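Local atomic coordinates of sensor kinase citA (Klebsiella pneumoniae, PDB entry 1P0Z), a protein that senses citrate in the periplasm through this PAS-type domain and, as a histidine kinase, probably phosphorylates CitB to induce the citrate-fermentation genes. Residues Y52-D57 with K73-G78; D81-N86 with I116-V121. One frame throughout, in Å; residues are numbered along the deposited sequence.

Contact 1. Residues Y52-D57 with K73-G78; sequences YITVGD and KSMEGG. With OMO (Mo(VI)(=O)(oh)2 cluster), chain N.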
# COMPACT_ATOMS: atom_id res chain seq x y z
N TYR A 52 8.76 -1.17 0.53
CA TYR A 52 8.10 0.07 0.18
C TYR A 52 6.67 0.13 0.68
O TYR A 52 6.09 -0.89 1.07
CB TYR A 52 8.07 0.25 -1.37
CG TYR A 52 7.26 -0.81 -2.13
CD1 TYR A 52 5.87 -0.72 -2.23
CD2 TYR A 52 7.90 -1.90 -2.72
CE1 TYR A 52 5.13 -1.71 -2.90
CE2 TYR A 52 7.18 -2.86 -3.42
CZ TYR A 52 5.78 -2.76 -3.49
OH TYR A 52 5.03 -3.71 -4.14
N ILE A 53 6.11 1.34 0.63
CA ILE A 53 4.70 1.53 0.94
C ILE A 53 4.23 2.53 -0.11
O ILE A 53 4.88 3.56 -0.32
CB ILE A 53 4.46 2.16 2.33
CG1 ILE A 53 5.05 1.25 3.41
CG2 ILE A 53 2.95 2.40 2.53
CD1 ILE A 53 4.97 1.83 4.83
N THR A 54 3.10 2.23 -0.74
CA THR A 54 2.50 3.12 -1.71
C THR A 54 1.10 3.49 -1.23
O THR A 54 0.39 2.63 -0.69
CB THR A 54 2.34 2.41 -3.10
OG1 THR A 54 3.63 2.14 -3.66
CG2 THR A 54 1.53 3.31 -4.10
N VAL A 55 0.71 4.76 -1.40
CA VAL A 55 -0.63 5.18 -1.03
C VAL A 55 -1.27 5.78 -2.29
O VAL A 55 -0.63 6.61 -2.97
CB VAL A 55 -0.65 6.27 0.07
CG1 VAL A 55 -2.13 6.66 0.35
CG2 VAL A 55 0.04 5.74 1.36
N GLY A 56 -2.47 5.31 -2.60
CA GLY A 56 -3.15 5.85 -3.78
C GLY A 56 -4.51 6.42 -3.42
O GLY A 56 -5.09 6.09 -2.37
N ASP A 57 -5.04 7.28 -4.30
CA ASP A 57 -6.37 7.83 -4.05
C ASP A 57 -7.44 6.89 -4.61
O ASP A 57 -7.15 5.75 -5.04
CB ASP A 57 -6.50 9.27 -4.61
CG ASP A 57 -6.54 9.33 -6.12
OD1 ASP A 57 -6.67 8.30 -6.82
OD2 ASP A 57 -6.44 10.48 -6.62
N LYS A 73 1.16 9.92 -10.57
CA LYS A 73 0.97 8.99 -11.67
C LYS A 73 0.05 7.85 -11.20
O LYS A 73 -0.06 7.59 -10.00
CB LYS A 73 2.32 8.45 -12.13
CG LYS A 73 3.18 9.56 -12.76
CD LYS A 73 4.49 9.04 -13.30
CE LYS A 73 5.32 10.21 -13.86
NZ LYS A 73 6.69 9.78 -14.25
N SER A 74 -0.61 7.20 -12.15
CA SER A 74 -1.55 6.11 -11.84
C SER A 74 -0.90 4.78 -11.53
O SER A 74 0.13 4.44 -12.10
CB SER A 74 -2.50 5.92 -13.03
OG SER A 74 -3.43 4.86 -12.79
N MET A 75 -1.51 4.03 -10.62
CA MET A 75 -1.05 2.66 -10.28
C MET A 75 -1.65 1.83 -11.42
O MET A 75 -2.86 1.59 -11.44
CB MET A 75 -1.63 2.25 -8.92
CG MET A 75 -0.98 3.03 -7.78
SD MET A 75 -1.83 2.83 -6.21
CE MET A 75 -1.25 1.13 -5.71
N GLU A 76 -0.80 1.40 -12.35
CA GLU A 76 -1.26 0.68 -13.53
C GLU A 76 -1.00 -0.81 -13.51
O GLU A 76 -1.20 -1.51 -14.50
CB GLU A 76 -0.58 1.29 -14.77
CG GLU A 76 -1.08 2.69 -15.06
CD GLU A 76 -2.51 2.69 -15.55
OE1 GLU A 76 -2.78 2.03 -16.58
OE2 GLU A 76 -3.38 3.34 -14.93
N GLY A 77 -0.58 -1.32 -12.35
CA GLY A 77 -0.29 -2.75 -12.25
C GLY A 77 -1.47 -3.67 -12.46
O GLY A 77 -1.29 -4.83 -12.84
N GLY A 78 -2.68 -3.17 -12.21
CA GLY A 78 -3.85 -4.00 -12.40
C GLY A 78 -4.26 -4.87 -11.23
O GLY A 78 -5.22 -5.63 -11.33
OM1 OMO N . 3.03 -0.84 -10.65
MO OMO N . 1.93 -1.16 -9.16
OR1 OMO N . 1.61 -2.82 -9.38
OM2 OMO N . 0.47 -0.38 -9.70

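Contact 2. Residues D81-N86 with I116-V121; sequences DEALIN and IGIVSV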
# COMPACT_ATOMS: atom_id res chain seq x y z
N ASP A 81 -7.62 -3.21 -8.19
CA ASP A 81 -9.06 -3.10 -8.37
C ASP A 81 -9.91 -3.66 -7.26
O ASP A 81 -10.91 -3.03 -6.86
CB ASP A 81 -9.47 -3.75 -9.69
CG ASP A 81 -9.23 -2.82 -10.88
OD1 ASP A 81 -8.33 -1.95 -10.79
OD2 ASP A 81 -9.95 -2.97 -11.90
N GLU A 82 -9.52 -4.82 -6.73
CA GLU A 82 -10.37 -5.42 -5.71
C GLU A 82 -10.44 -4.58 -4.43
O GLU A 82 -11.46 -4.59 -3.75
CB GLU A 82 -9.97 -6.87 -5.45
CG GLU A 82 -10.18 -7.71 -6.76
CD GLU A 82 -11.58 -7.50 -7.41
OE1 GLU A 82 -12.62 -7.46 -6.70
OE2 GLU A 82 -11.64 -7.38 -8.67
N ALA A 83 -9.38 -3.83 -4.14
CA ALA A 83 -9.41 -2.96 -2.96
C ALA A 83 -10.15 -1.66 -3.31
O ALA A 83 -10.99 -1.20 -2.53
CB ALA A 83 -7.96 -2.62 -2.52
N LEU A 84 -9.84 -1.08 -4.46
CA LEU A 84 -10.44 0.20 -4.84
C LEU A 84 -11.91 0.14 -5.17
O LEU A 84 -12.67 1.08 -4.85
CB LEU A 84 -9.68 0.82 -6.02
CG LEU A 84 -8.28 1.36 -5.65
CD1 LEU A 84 -7.52 1.74 -6.90
CD2 LEU A 84 -8.41 2.54 -4.64
N ILE A 85 -12.31 -0.95 -5.80
CA ILE A 85 -13.70 -1.09 -6.21
C ILE A 85 -14.54 -1.89 -5.24
O ILE A 85 -15.69 -1.49 -4.93
CB ILE A 85 -13.77 -1.74 -7.62
CG1 ILE A 85 -13.04 -0.86 -8.63
CG2 ILE A 85 -15.23 -1.96 -8.04
CD1 ILE A 85 -12.89 -1.54 -9.98
N ASN A 86 -13.98 -3.00 -4.73
CA ASN A 86 -14.72 -3.89 -3.87
C ASN A 86 -14.33 -3.91 -2.39
O ASN A 86 -14.85 -4.70 -1.61
CB ASN A 86 -14.69 -5.28 -4.49
CG ASN A 86 -15.47 -5.32 -5.79
OD1 ASN A 86 -16.57 -4.75 -5.84
ND2 ASN A 86 -14.94 -5.95 -6.85
N ILE A 116 -11.84 5.58 -0.33
CA ILE A 116 -11.24 6.84 -0.78
C ILE A 116 -9.78 6.66 -1.19
O ILE A 116 -9.08 7.64 -1.52
CB ILE A 116 -11.35 7.96 0.30
CG1 ILE A 116 -10.62 7.55 1.59
CG2 ILE A 116 -12.86 8.25 0.58
CD1 ILE A 116 -10.51 8.70 2.65
N GLY A 117 -9.30 5.42 -1.13
CA GLY A 117 -7.90 5.23 -1.52
C GLY A 117 -7.43 3.82 -1.19
O GLY A 117 -8.23 2.95 -0.86
N ILE A 118 -6.12 3.63 -1.26
CA ILE A 118 -5.56 2.29 -1.04
C ILE A 118 -4.14 2.40 -0.44
O ILE A 118 -3.40 3.34 -0.70
CB ILE A 118 -5.48 1.54 -2.41
CG1 ILE A 118 -4.91 0.12 -2.25
CG2 ILE A 118 -4.63 2.37 -3.42
CD1 ILE A 118 -5.00 -0.71 -3.59
N VAL A 119 -3.78 1.42 0.37
CA VAL A 119 -2.42 1.34 0.90
C VAL A 119 -1.87 -0.02 0.44
O VAL A 119 -2.57 -1.02 0.52
CB VAL A 119 -2.38 1.35 2.45
CG1 VAL A 119 -0.94 1.05 2.95
CG2 VAL A 119 -2.86 2.72 2.97
N SER A 120 -0.64 0.00 -0.05
CA SER A 120 0.02 -1.23 -0.50
C SER A 120 1.37 -1.27 0.21
O SER A 120 2.16 -0.33 0.10
CB SER A 120 0.25 -1.18 -2.02
OG SER A 120 0.97 -2.35 -2.45
N VAL A 121 1.61 -2.36 0.95
CA VAL A 121 2.89 -2.52 1.64
C VAL A 121 3.57 -3.67 0.90
O VAL A 121 3.03 -4.76 0.79
CB VAL A 121 2.67 -2.88 3.12
CG1 VAL A 121 3.98 -3.28 3.77
CG2 VAL A 121 2.00 -1.68 3.84

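Contact 1. Residues Y52-D57 with K73-G78
Met75 and Thr54 meet tip to tip: the thioether methyl CE of Met75 lies 3.9 Å from CG2 of Thr54, and SD of Met75 is 4.1 Å from CA of Gly56. No hydrogen bond joins the two segments, so the meeting is wholly van der Waals. Thr54 is set for it by a chi1 of -67°, which turns CG2 anti to the backbone N and leaves OG1 beside that N, where it is hydrogen-bonded to a bound citrate anion. The methionine chain is extended through chi2 and bends at chi3 (77°), which leaves both SD and CE against the threonine methyl. Of the two, SD is the atom that also reaches Gly56, packing directly on its bare backbone CA.

One step out, the other end of Met75 borders the molybdate-like cluster, with CB of Met75 3.5 Å from OM2. OM2 also accepts a hydrogen bond from the backbone N of Gly77 at 3.0 Å, while Arg94 and Arg103 bind the cluster by their guanidinium groups. Just upstream, OG of Ser74 bonds OE2 of Glu76 (2.6 Å) at the carboxylate's anti lone pair, a link within the loop. Arg62, an experimentally established citrate-binding residue, touches both Thr54 and Met75. A loop folded over strand 52-57 in this way lines one side of the ligand pocket in this periplasmic PAS domain.

Contact 2. Residues D81-N86 with I116-V121
A short helix laid against the pocket face of the antiparallel PAS sheet makes this contact: residues 81-86 run at 155° to strand residues 116-121, nearly antiparallel, with 8.0 Å between the two axes. Ala83 and Leu84 carry the helix side, Gly117 and Ile118 the strand side. The CB of Ala83 points at the strand and meets CD1 of Ile118 at 3.7 Å. Ile118 gets there with CG1 anti to its backbone N (chi1 -179°) and an extended chi2, so the delta methyl stands out from the sheet.

Leu84 leaves the helix obliquely, but its CD2 branch comes back to the strand and rests against the root of the same isoleucine, 3.8 Å from CB of Ile118. CD2 of Leu84 also sits 3.8 Å from the carbonyl O of Gly117. The two helix residues thus grip Ile118 at different heights, one at its end and one at its base. Met75 and Lys105, the latter a citrate-binding residue, also touch Ile118.

Within 81-86, ND2 of Asn86 bonds OE1 of Glu82 at 2.8 Å, close to straight (169°), on the syn side of OE1 but tilted out of the carboxylate plane. On the strand, Ile116 and Gly117 both face Ile108 of neighbouring strand 101-109, a classic beta bulge just before Ile118 in this helix-on-sheet packing.

Overall arrangement
From the N terminus, the chain passes three helices before entering the sheet at strand 52-57. Contact 1 closes a loop of 15 intervening residues, including strand 62-64, and brings 73-78 back over strand 52-57. The chain then forms helix 81-86 and runs through strands 90-96 and 101-109 before 115-124 returns to it, closing contact 2 across 29 residues. The loops follow in series without nesting or crossing. Strands 52-57 and 115-124 are antiparallel neighbours, linked by probable hydrogen bonds from Thr54 N to Ser120 O and Gly56 N to Ile118 O. Met75 and helix residues Ala83 and Leu84 pack on these two strands, and Thr54 and Ser120 bind the citrate.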